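Local structure of SAM dependent methyltransferase (Agrobacterium tumefaciens, 2IGT) at residues 120-125 / 191-196; 132-137 / 161-166; 142-147 / 228-233. The protein binds S-adenosylmethionine and probably transfers its methyl group to an acceptor substrate. All coordinates share one frame; numbering follows the deposited sequence.

In the fold
Of the segments in contact, strand 119-124 comes first along the chain, the second arm of a two-stranded hairpin, and contact 1 closes a loop of 65 residues back to it, from helix 185-198. Contact 2 is nested inside that loop: the loop 132-137 ahead of helix 138-150 meets 161-166, which leaves strand 156-160 of the large sheet. The two touch, N194 probably bonding to the carbonyl of T164 and F121 packing on V133. Contact 3 starts on helix 138-150 and ends on the central strand 228-231, so it crosses both others. It lies well apart from contact 1 but meets contact 2 where F161 packs against T231, D232 and P233, beside the S-adenosylmethionine that both contacts touch.

Contact 1: 120-125 / 191-196; sequences EFLGRF and AKENQV. With ACY (acetic acid), chain G.
The side-chain amide of N194 docks on the edge of strand 119-124: its OD1 accepts the backbone N-H of L122 over 2.9 Å. Here a helix of the methyltransferase domain, 185-198, meets one arm of the antiparallel beta hairpin 111-116/119-124, a helix side chain bonded to the outer edge of the hairpin. The N-H of L122 comes in from above the amide plane, 42° out of it. Alongside, the same amide leans on the CB of F121, 3.5 Å from N194 OD1.

Beside it, R124 and E193 form a salt bridge, R124 NH2 lying 3.1 Å from E193 OE1. The oxygen sits at the guanidinium edge, nearly in its plane, whereas the carboxylate is met from above, the two planes standing 86° apart. The arginine chain is extended as far as CD, and a bend at chi3 (-53°) brings the guanidinium to E193. E193 OE1 also rests against L122 CD1. E110 holds R124 NH1 in a second salt bridge, which would help fix the rotation of the group.

Waters fill in the polar network. One donates to N194 OD1 and accepts from R124 NH2, so that OD1 receives two hydrogen bonds; another links R124 NH1 to E193 OE1. Behind the first shell, N194 ND2 is tied to the carbonyl of T164, which fixes which way round the amide lies, while the ring of F121 turns away from the helix toward V133 and V166. A third water accepts from N194 ND2 at 2.9 Å and donates to L122 O at 2.6 Å.

Contact 2: 132-137 / 161-166; sequences GVFPEQ and FGYTGV. With SAM (S-adenosylmethionine), chain D; FMT (formic acid), chain I.
F134 and Y163 lean on each other obliquely, ring planes 53° apart and centroids separated by 5.6 Å, with the two side chains crossing at about a right angle. The nearest atoms are F134 CE2 and Y163 CE2, at 3.6 Å. Y163 reaches across because its CG is anti to the backbone N (chi1 -174°), which sends the phenol over to G132, its OH 3.5 Å from G132 CA. The methyl CG2 of T164 packs on the centre of one face of the Y163 ring. The hydroxyl of the same T164 donates to G132 O across a short 2.6 Å, tilted 46° above the carbonyl plane.

The loop that carries Y163 and T164 follows strand 156-160, the position of the glycine-containing cofactor loop in Rossmann-like methyltransferases; residues 162-165 form a type II' turn, and G165 is the N-cap of helix 166-173. F134, F161 and Y163 all line the S-adenosylmethionine pocket: F161 CD1 comes within 3.3 Å of cofactor C4, Y163 presents its ring edge to O3', and F134 CE2 approaches CB of the methionine part.

A formic acid molecule, probably from the crystallisation liquor, sits over the centre of one face of F134. Y163 OH donates to its O1 at 2.8 Å. The backbone N of G132 bonds to the same oxygen, and that of V133 does so weakly; the molecule is also hydrogen-bonded to V131 N and R66 NH1.

Contact 3: 142-147 / 228-233; sequences EWLKNA and IILTDP. With SAM (S-adenosylmethionine), chain D.
I228 points its CB at helix 138-150 and divides its branches among three helix residues. From CB, the CG2 methyl runs up to W143, 3.8 Å from W143 CZ3, and meets the edge of the indole, near its plane; it also lies 4.1 Å from L144 CD1. The other branch starts at CG1, anti to the carbonyl carbon (chi1 -62°), and extends through chi2 (175°) to CD1. That methyl ends 3.7 Å from A147 CB and also brushes W143 CH2 and L144 CD1.

Two residues on, L230 faces the same way: its CD1 touches L144 CD2 at 3.8 Å, and its CD2 comes obliquely to the W143 ring. Strand 228-231 lies between strands 156-160 and 268-273 in the central sheet of the alpha-beta sandwich, and the helix runs over it nearly antiparallel, 165° between their directions, in the Rossmann-like layering of this methyltransferase domain. The contact is wholly apolar; W143 puts its NE1 instead on E328, and R326 makes a cation-pi contact with the indole.

Past the strand the chain turns to the cofactor. D232 OD2 accepts a weak hydrogen bond from the amino N of S-adenosylmethionine at 2.8 Å, while D232 OD1 is held by the hydroxyl of T272.

Contact 1: 120-125 / 191-196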
loop_
_atom_site.group_PDB
_atom_site.type_symbol
_atom_site.label_atom_id
_atom_site.label_comp_id
_atom_site.label_asym_id
_atom_site.label_seq_id
_atom_site.Cartn_x
_atom_site.Cartn_y
_atom_site.Cartn_z
ATOM N N GLU A 120 -16.789 -29.349 2.758
ATOM C CA GLU A 120 -15.840 -29.054 3.831
ATOM C C GLU A 120 -14.928 -27.875 3.463
ATOM O O GLU A 120 -14.384 -27.819 2.357
ATOM C CB GLU A 120 -15.014 -30.303 4.175
ATOM C CG GLU A 120 -15.752 -31.351 5.026
ATOM C CD GLU A 120 -16.780 -32.150 4.254
ATOM O OE1 GLU A 120 -16.511 -32.499 3.078
ATOM O OE2 GLU A 120 -17.858 -32.445 4.824
ATOM N N PHE A 121 -14.768 -26.933 4.392
ATOM C CA PHE A 121 -14.008 -25.705 4.141
ATOM C C PHE A 121 -13.452 -25.184 5.465
ATOM O O PHE A 121 -13.755 -25.731 6.523
ATOM C CB PHE A 121 -14.865 -24.630 3.446
ATOM C CG PHE A 121 -16.052 -24.173 4.256
ATOM C CD1 PHE A 121 -17.251 -24.870 4.207
ATOM C CD2 PHE A 121 -15.980 -23.017 5.040
ATOM C CE1 PHE A 121 -18.354 -24.446 4.964
ATOM C CE2 PHE A 121 -17.063 -22.599 5.804
ATOM C CZ PHE A 121 -18.259 -23.310 5.756
ATOM N N LEU A 122 -12.645 -24.134 5.396
ATOM C CA LEU A 122 -12.021 -23.582 6.598
ATOM C C LEU A 122 -12.665 -22.276 7.035
ATOM O O LEU A 122 -12.846 -21.361 6.228
ATOM C CB LEU A 122 -10.515 -23.357 6.383
ATOM C CG LEU A 122 -9.679 -24.597 6.034
ATOM C CD1 LEU A 122 -8.293 -24.185 5.530
ATOM C CD2 LEU A 122 -9.590 -25.546 7.243
ATOM N N GLY A 123 -12.996 -22.186 8.321
ATOM C CA GLY A 123 -13.152 -20.884 8.968
ATOM C C GLY A 123 -11.761 -20.293 9.122
ATOM O O GLY A 123 -10.777 -21.033 9.265
ATOM N N ARG A 124 -11.648 -18.966 9.057
ATOM C CA ARG A 124 -10.328 -18.329 9.089
ATOM C C ARG A 124 -10.360 -16.999 9.830
ATOM O O ARG A 124 -11.172 -16.127 9.506
ATOM C CB ARG A 124 -9.794 -18.131 7.649
ATOM C CG ARG A 124 -8.358 -17.600 7.542
ATOM C CD ARG A 124 -7.892 -17.514 6.081
ATOM N NE ARG A 124 -8.069 -18.781 5.355
ATOM C CZ ARG A 124 -7.130 -19.711 5.228
ATOM N NH1 ARG A 124 -5.926 -19.521 5.763
ATOM N NH2 ARG A 124 -7.389 -20.835 4.573
ATOM N N PHE A 125 -9.462 -16.844 10.807
ATOM C CA PHE A 125 -9.249 -15.549 11.470
ATOM C C PHE A 125 -8.238 -14.691 10.688
ATOM O O PHE A 125 -7.044 -15.024 10.582
ATOM C CB PHE A 125 -8.785 -15.730 12.928
ATOM C CG PHE A 125 -9.733 -16.525 13.795
ATOM C CD1 PHE A 125 -11.025 -16.059 14.078
ATOM C CD2 PHE A 125 -9.311 -17.721 14.371
ATOM C CE1 PHE A 125 -11.887 -16.783 14.910
ATOM C CE2 PHE A 125 -10.163 -18.458 15.221
ATOM C CZ PHE A 125 -11.460 -17.983 15.485
ATOM N N ALA A 191 -9.682 -20.289 -1.482
ATOM C CA ALA A 191 -10.681 -21.111 -2.148
ATOM C C ALA A 191 -10.091 -22.470 -2.543
ATOM O O ALA A 191 -10.727 -23.517 -2.362
ATOM C CB ALA A 191 -11.261 -20.365 -3.363
ATOM N N LYS A 192 -8.874 -22.446 -3.085
ATOM C CA LYS A 192 -8.153 -23.673 -3.455
ATOM C C LYS A 192 -7.894 -24.571 -2.244
ATOM O O LYS A 192 -8.037 -25.797 -2.330
ATOM C CB LYS A 192 -6.830 -23.322 -4.152
ATOM C CG LYS A 192 -7.002 -22.797 -5.581
ATOM C CD LYS A 192 -5.646 -22.433 -6.179
ATOM C CE LYS A 192 -5.776 -21.907 -7.590
ATOM N NZ LYS A 192 -4.452 -21.493 -8.122
ATOM N N GLU A 193 -7.499 -23.968 -1.121
ATOM C CA GLU A 193 -7.381 -24.700 0.135
ATOM C C GLU A 193 -8.694 -25.410 0.492
ATOM O O GLU A 193 -8.660 -26.557 0.920
ATOM C CB GLU A 193 -6.961 -23.785 1.287
ATOM C CG GLU A 193 -5.490 -23.470 1.332
ATOM C CD GLU A 193 -5.133 -22.609 2.523
ATOM O OE1 GLU A 193 -5.387 -23.044 3.663
ATOM O OE2 GLU A 193 -4.613 -21.485 2.314
ATOM N N ASN A 194 -9.827 -24.715 0.333
ATOM C CA ASN A 194 -11.148 -25.309 0.548
ATOM C C ASN A 194 -11.455 -26.435 -0.448
ATOM O O ASN A 194 -11.962 -27.493 -0.074
ATOM C CB ASN A 194 -12.242 -24.226 0.495
ATOM C CG ASN A 194 -12.184 -23.288 1.687
ATOM O OD1 ASN A 194 -11.633 -23.637 2.732
ATOM N ND2 ASN A 194 -12.781 -22.098 1.548
ATOM N N GLN A 195 -11.130 -26.217 -1.719
ATOM C CA GLN A 195 -11.271 -27.291 -2.699
ATOM C C GLN A 195 -10.529 -28.586 -2.267
ATOM O O GLN A 195 -11.070 -29.710 -2.369
ATOM C CB GLN A 195 -10.788 -26.797 -4.072
ATOM C CG GLN A 195 -10.859 -27.873 -5.185
ATOM C CD GLN A 195 -10.161 -27.451 -6.446
ATOM O OE1 GLN A 195 -9.286 -26.575 -6.416
ATOM N NE2 GLN A 195 -10.536 -28.070 -7.573
ATOM N N VAL A 196 -9.294 -28.430 -1.795
ATOM C CA VAL A 196 -8.498 -29.586 -1.342
ATOM C C VAL A 196 -9.208 -30.267 -0.177
ATOM O O VAL A 196 -9.447 -31.475 -0.222
ATOM C CB VAL A 196 -7.062 -29.197 -0.921
ATOM C CG1 VAL A 196 -6.342 -30.375 -0.270
ATOM C CG2 VAL A 196 -6.290 -28.698 -2.132
HETATM C C ACY G . -3.218 -19.152 -5.709
HETATM O O ACY G . -3.573 -20.338 -5.701
HETATM O OXT ACY G . -3.387 -18.407 -6.698
HETATM C CH3 ACY G . -2.558 -18.622 -4.468
HETATM O O HOH W 1 -13.184 -20.371 3.902
HETATM O O HOH W 2 -9.675 -21.733 3.025
HETATM O O HOH W 3 -4.308 -21.887 5.711
#

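Contact 2: 132-137 / 161-166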
loop_
_atom_site.group_PDB
_atom_site.type_symbol
_atom_site.label_atom_id
_atom_site.label_comp_id
_atom_site.label_asym_id
_atom_site.label_seq_id
_atom_site.Cartn_x
_atom_site.Cartn_y
_atom_site.Cartn_z
ATOM N N GLY A 132 -14.589 -16.182 6.745
ATOM C CA GLY A 132 -14.255 -17.023 5.594
ATOM C C GLY A 132 -15.464 -17.688 4.949
ATOM O O GLY A 132 -15.318 -18.554 4.073
ATOM N N VAL A 133 -16.653 -17.297 5.405
ATOM C CA VAL A 133 -17.910 -17.810 4.863
ATOM C C VAL A 133 -19.042 -16.879 5.279
ATOM O O VAL A 133 -18.988 -16.271 6.353
ATOM C CB VAL A 133 -18.178 -19.290 5.322
ATOM C CG1 VAL A 133 -18.262 -19.421 6.870
ATOM C CG2 VAL A 133 -19.396 -19.916 4.611
ATOM N N PHE A 134 -20.028 -16.751 4.396
ATOM C CA PHE A 134 -21.282 -16.075 4.660
ATOM C C PHE A 134 -22.346 -17.169 4.711
ATOM O O PHE A 134 -22.941 -17.511 3.682
ATOM C CB PHE A 134 -21.566 -15.042 3.544
ATOM C CG PHE A 134 -20.668 -13.840 3.584
ATOM C CD1 PHE A 134 -21.006 -12.716 4.347
ATOM C CD2 PHE A 134 -19.484 -13.828 2.877
ATOM C CE1 PHE A 134 -20.177 -11.592 4.383
ATOM C CE2 PHE A 134 -18.631 -12.714 2.923
ATOM C CZ PHE A 134 -18.985 -11.586 3.674
ATOM N N PRO A 135 -22.565 -17.773 5.902
ATOM C CA PRO A 135 -23.352 -19.010 5.931
ATOM C C PRO A 135 -24.806 -18.836 5.525
ATOM O O PRO A 135 -25.455 -19.800 5.112
ATOM C CB PRO A 135 -23.267 -19.476 7.393
ATOM C CG PRO A 135 -22.772 -18.321 8.161
ATOM C CD PRO A 135 -22.094 -17.357 7.241
ATOM N N GLU A 136 -25.317 -17.619 5.643
ATOM C CA GLU A 136 -26.699 -17.344 5.190
ATOM C C GLU A 136 -26.880 -17.646 3.696
ATOM O O GLU A 136 -27.992 -17.976 3.252
ATOM C CB GLU A 136 -27.091 -15.878 5.481
ATOM C CG GLU A 136 -26.314 -14.815 4.720
ATOM C CD GLU A 136 -25.012 -14.379 5.393
ATOM O OE1 GLU A 136 -24.477 -15.098 6.268
ATOM O OE2 GLU A 136 -24.505 -13.291 5.050
ATOM N N GLN A 137 -25.788 -17.536 2.931
ATOM C CA GLN A 137 -25.789 -17.822 1.488
ATOM C C GLN A 137 -26.189 -19.272 1.162
ATOM O O GLN A 137 -26.413 -19.614 -0.004
ATOM C CB GLN A 137 -24.430 -17.455 0.862
ATOM C CG GLN A 137 -24.160 -15.919 0.815
ATOM C CD GLN A 137 -25.058 -15.206 -0.187
ATOM O OE1 GLN A 137 -25.398 -15.765 -1.242
ATOM N NE2 GLN A 137 -25.458 -13.983 0.130
ATOM N N PHE A 161 -16.727 -12.680 -8.186
ATOM C CA PHE A 161 -16.392 -12.181 -6.828
ATOM C C PHE A 161 -16.525 -13.356 -5.861
ATOM O O PHE A 161 -17.159 -13.237 -4.816
ATOM C CB PHE A 161 -17.325 -11.057 -6.367
ATOM C CG PHE A 161 -17.391 -9.887 -7.315
ATOM C CD1 PHE A 161 -16.457 -8.842 -7.217
ATOM C CD2 PHE A 161 -18.395 -9.814 -8.292
ATOM C CE1 PHE A 161 -16.544 -7.733 -8.085
ATOM C CE2 PHE A 161 -18.483 -8.712 -9.159
ATOM C CZ PHE A 161 -17.573 -7.669 -9.048
ATOM N N GLY A 162 -15.923 -14.484 -6.233
ATOM C CA GLY A 162 -16.225 -15.766 -5.586
ATOM C C GLY A 162 -15.699 -15.961 -4.166
ATOM O O GLY A 162 -16.140 -16.881 -3.473
ATOM N N TYR A 163 -14.759 -15.115 -3.738
ATOM C CA TYR A 163 -14.311 -15.116 -2.332
ATOM C C TYR A 163 -13.744 -16.506 -1.968
ATOM O O TYR A 163 -12.941 -17.050 -2.735
ATOM C CB TYR A 163 -15.482 -14.676 -1.428
ATOM C CG TYR A 163 -15.171 -14.486 0.037
ATOM C CD1 TYR A 163 -14.072 -13.735 0.447
ATOM C CD2 TYR A 163 -16.009 -15.036 1.022
ATOM C CE1 TYR A 163 -13.799 -13.532 1.807
ATOM C CE2 TYR A 163 -15.739 -14.845 2.386
ATOM C CZ TYR A 163 -14.644 -14.081 2.767
ATOM O OH TYR A 163 -14.340 -13.868 4.109
ATOM N N THR A 164 -14.173 -17.106 -0.851
ATOM C CA THR A 164 -13.609 -18.382 -0.439
ATOM C C THR A 164 -14.228 -19.568 -1.186
ATOM O O THR A 164 -13.874 -20.704 -0.918
ATOM C CB THR A 164 -13.726 -18.585 1.081
ATOM O OG1 THR A 164 -15.107 -18.495 1.468
ATOM C CG2 THR A 164 -12.860 -17.528 1.864
ATOM N N GLY A 165 -15.158 -19.286 -2.103
ATOM C CA GLY A 165 -15.605 -20.268 -3.097
ATOM C C GLY A 165 -16.508 -21.390 -2.633
ATOM O O GLY A 165 -16.604 -22.401 -3.313
ATOM N N VAL A 166 -17.228 -21.217 -1.526
ATOM C CA VAL A 166 -18.124 -22.302 -1.090
ATOM C C VAL A 166 -19.206 -22.585 -2.160
ATOM O O VAL A 166 -19.522 -23.743 -2.434
ATOM C CB VAL A 166 -18.734 -22.051 0.307
ATOM C CG1 VAL A 166 -19.771 -23.151 0.666
ATOM C CG2 VAL A 166 -17.632 -22.055 1.333
HETATM N N SAM D . -19.607 -9.449 -1.428
HETATM C CA SAM D . -19.271 -9.489 0.022
HETATM C C SAM D . -19.208 -8.050 0.565
HETATM O O SAM D . -19.315 -7.050 -0.169
HETATM O OXT SAM D . -19.070 -7.862 1.781
HETATM C CB SAM D . -17.958 -10.268 0.266
HETATM C CG SAM D . -16.632 -9.515 0.005
HETATM S SD SAM D . -16.373 -9.078 -1.757
HETATM C CE SAM D . -17.988 -8.810 -2.457
HETATM C "C5'" SAM D . -16.171 -10.738 -2.455
HETATM C "C4'" SAM D . -14.890 -10.886 -3.257
HETATM O "O4'" SAM D . -14.832 -9.889 -4.263
HETATM C "C3'" SAM D . -13.589 -10.695 -2.468
HETATM O "O3'" SAM D . -12.959 -11.954 -2.298
HETATM C "C2'" SAM D . -12.721 -9.728 -3.288
HETATM O "O2'" SAM D . -11.386 -10.159 -3.471
HETATM C "C1'" SAM D . -13.476 -9.749 -4.629
HETATM N N9 SAM D . -13.336 -8.569 -5.478
HETATM C C8 SAM D . -13.332 -7.233 -5.118
HETATM N N7 SAM D . -13.218 -6.488 -6.234
HETATM C C5 SAM D . -13.142 -7.316 -7.313
HETATM C C6 SAM D . -12.979 -7.086 -8.685
HETATM N N6 SAM D . -12.901 -5.855 -9.167
HETATM N N1 SAM D . -12.961 -8.170 -9.557
HETATM C C2 SAM D . -13.033 -9.446 -9.056
HETATM N N3 SAM D . -13.159 -9.690 -7.695
HETATM C C4 SAM D . -13.201 -8.629 -6.837
HETATM C C FMT I . -17.587 -13.748 6.234
HETATM O O1 FMT I . -16.536 -14.245 5.824
HETATM O O2 FMT I . -17.857 -13.524 7.415
#

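Contact 3: 142-147 / 228-233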
loop_
_atom_site.group_PDB
_atom_site.type_symbol
_atom_site.label_atom_id
_atom_site.label_comp_id
_atom_site.label_asym_id
_atom_site.label_seq_id
_atom_site.Cartn_x
_atom_site.Cartn_y
_atom_site.Cartn_z
ATOM N N GLU A 142 -28.384 -23.824 -1.953
ATOM C CA GLU A 142 -29.432 -24.831 -2.087
ATOM C C GLU A 142 -30.139 -24.748 -3.439
ATOM O O GLU A 142 -30.370 -25.780 -4.090
ATOM C CB GLU A 142 -30.422 -24.742 -0.910
ATOM C CG GLU A 142 -29.826 -25.322 0.380
ATOM C CD GLU A 142 -30.611 -25.009 1.655
ATOM O OE1 GLU A 142 -31.348 -23.996 1.724
ATOM O OE2 GLU A 142 -30.457 -25.786 2.619
ATOM N N TRP A 143 -30.477 -23.524 -3.845
ATOM C CA TRP A 143 -31.058 -23.252 -5.165
ATOM C C TRP A 143 -30.099 -23.749 -6.264
ATOM O O TRP A 143 -30.504 -24.444 -7.189
ATOM C CB TRP A 143 -31.415 -21.764 -5.349
ATOM C CG TRP A 143 -31.841 -21.490 -6.767
ATOM C CD1 TRP A 143 -33.111 -21.556 -7.291
ATOM C CD2 TRP A 143 -30.973 -21.154 -7.850
ATOM N NE1 TRP A 143 -33.076 -21.284 -8.654
ATOM C CE2 TRP A 143 -31.776 -21.035 -9.017
ATOM C CE3 TRP A 143 -29.585 -20.933 -7.949
ATOM C CZ2 TRP A 143 -31.230 -20.696 -10.274
ATOM C CZ3 TRP A 143 -29.045 -20.596 -9.202
ATOM C CH2 TRP A 143 -29.867 -20.489 -10.345
ATOM N N LEU A 144 -28.820 -23.405 -6.116
ATOM C CA LEU A 144 -27.762 -23.814 -7.039
ATOM C C LEU A 144 -27.559 -25.344 -7.104
ATOM O O LEU A 144 -27.546 -25.921 -8.179
ATOM C CB LEU A 144 -26.463 -23.102 -6.630
ATOM C CG LEU A 144 -25.178 -23.485 -7.357
ATOM C CD1 LEU A 144 -25.270 -23.097 -8.817
ATOM C CD2 LEU A 144 -23.971 -22.781 -6.667
ATOM N N LYS A 145 -27.399 -25.982 -5.945
ATOM C CA LYS A 145 -27.297 -27.444 -5.862
ATOM C C LYS A 145 -28.465 -28.115 -6.589
ATOM O O LYS A 145 -28.241 -28.983 -7.450
ATOM C CB LYS A 145 -27.205 -27.906 -4.387
ATOM C CG LYS A 145 -26.941 -29.423 -4.179
ATOM C CD LYS A 145 -26.665 -29.679 -2.688
ATOM C CE LYS A 145 -26.436 -31.166 -2.314
ATOM N NZ LYS A 145 -27.607 -31.961 -2.658
ATOM N N ASN A 146 -29.697 -27.730 -6.243
ATOM C CA ASN A 146 -30.890 -28.267 -6.904
ATOM C C ASN A 146 -30.851 -28.087 -8.427
ATOM O O ASN A 146 -31.095 -29.042 -9.177
ATOM C CB ASN A 146 -32.173 -27.627 -6.358
ATOM C CG ASN A 146 -33.422 -28.083 -7.132
ATOM O OD1 ASN A 146 -33.968 -27.347 -7.957
ATOM N ND2 ASN A 146 -33.830 -29.322 -6.904
ATOM N N ALA A 147 -30.557 -26.866 -8.877
ATOM C CA ALA A 147 -30.498 -26.578 -10.307
ATOM C C ALA A 147 -29.476 -27.476 -11.027
ATOM O O ALA A 147 -29.805 -28.045 -12.061
ATOM C CB ALA A 147 -30.197 -25.103 -10.575
ATOM N N ILE A 228 -25.535 -20.954 -15.532
ATOM C CA ILE A 228 -25.845 -20.227 -14.296
ATOM C C ILE A 228 -24.745 -19.222 -14.022
ATOM O O ILE A 228 -23.553 -19.545 -14.140
ATOM C CB ILE A 228 -26.055 -21.186 -13.057
ATOM C CG1 ILE A 228 -27.253 -22.131 -13.315
ATOM C CG2 ILE A 228 -26.170 -20.354 -11.714
ATOM C CD1 ILE A 228 -27.510 -23.199 -12.239
ATOM N N ILE A 229 -25.142 -17.997 -13.669
ATOM C CA ILE A 229 -24.172 -16.990 -13.283
ATOM C C ILE A 229 -24.549 -16.469 -11.912
ATOM O O ILE A 229 -25.695 -16.053 -11.703
ATOM C CB ILE A 229 -24.106 -15.798 -14.294
ATOM C CG1 ILE A 229 -23.647 -16.282 -15.671
ATOM C CG2 ILE A 229 -23.129 -14.672 -13.759
ATOM C CD1 ILE A 229 -23.777 -15.202 -16.778
ATOM N N LEU A 230 -23.600 -16.544 -10.984
ATOM C CA LEU A 230 -23.731 -15.909 -9.670
ATOM C C LEU A 230 -22.763 -14.745 -9.580
ATOM O O LEU A 230 -21.620 -14.853 -10.021
ATOM C CB LEU A 230 -23.406 -16.895 -8.547
ATOM C CG LEU A 230 -23.871 -18.327 -8.807
ATOM C CD1 LEU A 230 -23.181 -19.288 -7.818
ATOM C CD2 LEU A 230 -25.399 -18.434 -8.743
ATOM N N THR A 231 -23.213 -13.637 -9.008
ATOM C CA THR A 231 -22.312 -12.495 -8.838
ATOM C C THR A 231 -22.582 -11.812 -7.516
ATOM O O THR A 231 -23.743 -11.513 -7.175
ATOM C CB THR A 231 -22.353 -11.540 -10.066
ATOM O OG1 THR A 231 -21.369 -10.499 -9.917
ATOM C CG2 THR A 231 -23.770 -10.933 -10.310
ATOM N N ASP A 232 -21.502 -11.610 -6.758
ATOM C CA ASP A 232 -21.593 -11.084 -5.390
ATOM C C ASP A 232 -20.717 -9.819 -5.234
ATOM O O ASP A 232 -19.808 -9.791 -4.405
ATOM C CB ASP A 232 -21.150 -12.170 -4.388
ATOM C CG ASP A 232 -21.295 -11.721 -2.938
ATOM O OD1 ASP A 232 -22.269 -11.002 -2.630
ATOM O OD2 ASP A 232 -20.396 -12.055 -2.122
ATOM N N PRO A 233 -21.002 -8.765 -6.030
ATOM C CA PRO A 233 -20.124 -7.592 -6.071
ATOM C C PRO A 233 -20.170 -6.803 -4.759
ATOM O O PRO A 233 -21.263 -6.550 -4.221
ATOM C CB PRO A 233 -20.748 -6.721 -7.165
ATOM C CG PRO A 233 -22.280 -7.098 -7.122
ATOM C CD PRO A 233 -22.167 -8.606 -6.937
HETATM N N SAM D . -19.607 -9.449 -1.428
HETATM C CA SAM D . -19.271 -9.489 0.022
HETATM C C SAM D . -19.208 -8.050 0.565
HETATM O O SAM D . -19.315 -7.050 -0.169
HETATM O OXT SAM D . -19.070 -7.862 1.781
HETATM C CB SAM D . -17.958 -10.268 0.266
HETATM C CG SAM D . -16.632 -9.515 0.005
HETATM S SD SAM D . -16.373 -9.078 -1.757
HETATM C CE SAM D . -17.988 -8.810 -2.457
HETATM C "C5'" SAM D . -16.171 -10.738 -2.455
HETATM C "C4'" SAM D . -14.890 -10.886 -3.257
HETATM O "O4'" SAM D . -14.832 -9.889 -4.263
HETATM C "C3'" SAM D . -13.589 -10.695 -2.468
HETATM O "O3'" SAM D . -12.959 -11.954 -2.298
HETATM C "C2'" SAM D . -12.721 -9.728 -3.288
HETATM O "O2'" SAM D . -11.386 -10.159 -3.471
HETATM C "C1'" SAM D . -13.476 -9.749 -4.629
HETATM N N9 SAM D . -13.336 -8.569 -5.478
HETATM C C8 SAM D . -13.332 -7.233 -5.118
HETATM N N7 SAM D . -13.218 -6.488 -6.234
HETATM C C5 SAM D . -13.142 -7.316 -7.313
HETATM C C6 SAM D . -12.979 -7.086 -8.685
HETATM N N6 SAM D . -12.901 -5.855 -9.167
HETATM N N1 SAM D . -12.961 -8.170 -9.557
HETATM C C2 SAM D . -13.033 -9.446 -9.056
HETATM N N3 SAM D . -13.159 -9.690 -7.695
HETATM C C4 SAM D . -13.201 -8.629 -6.837
#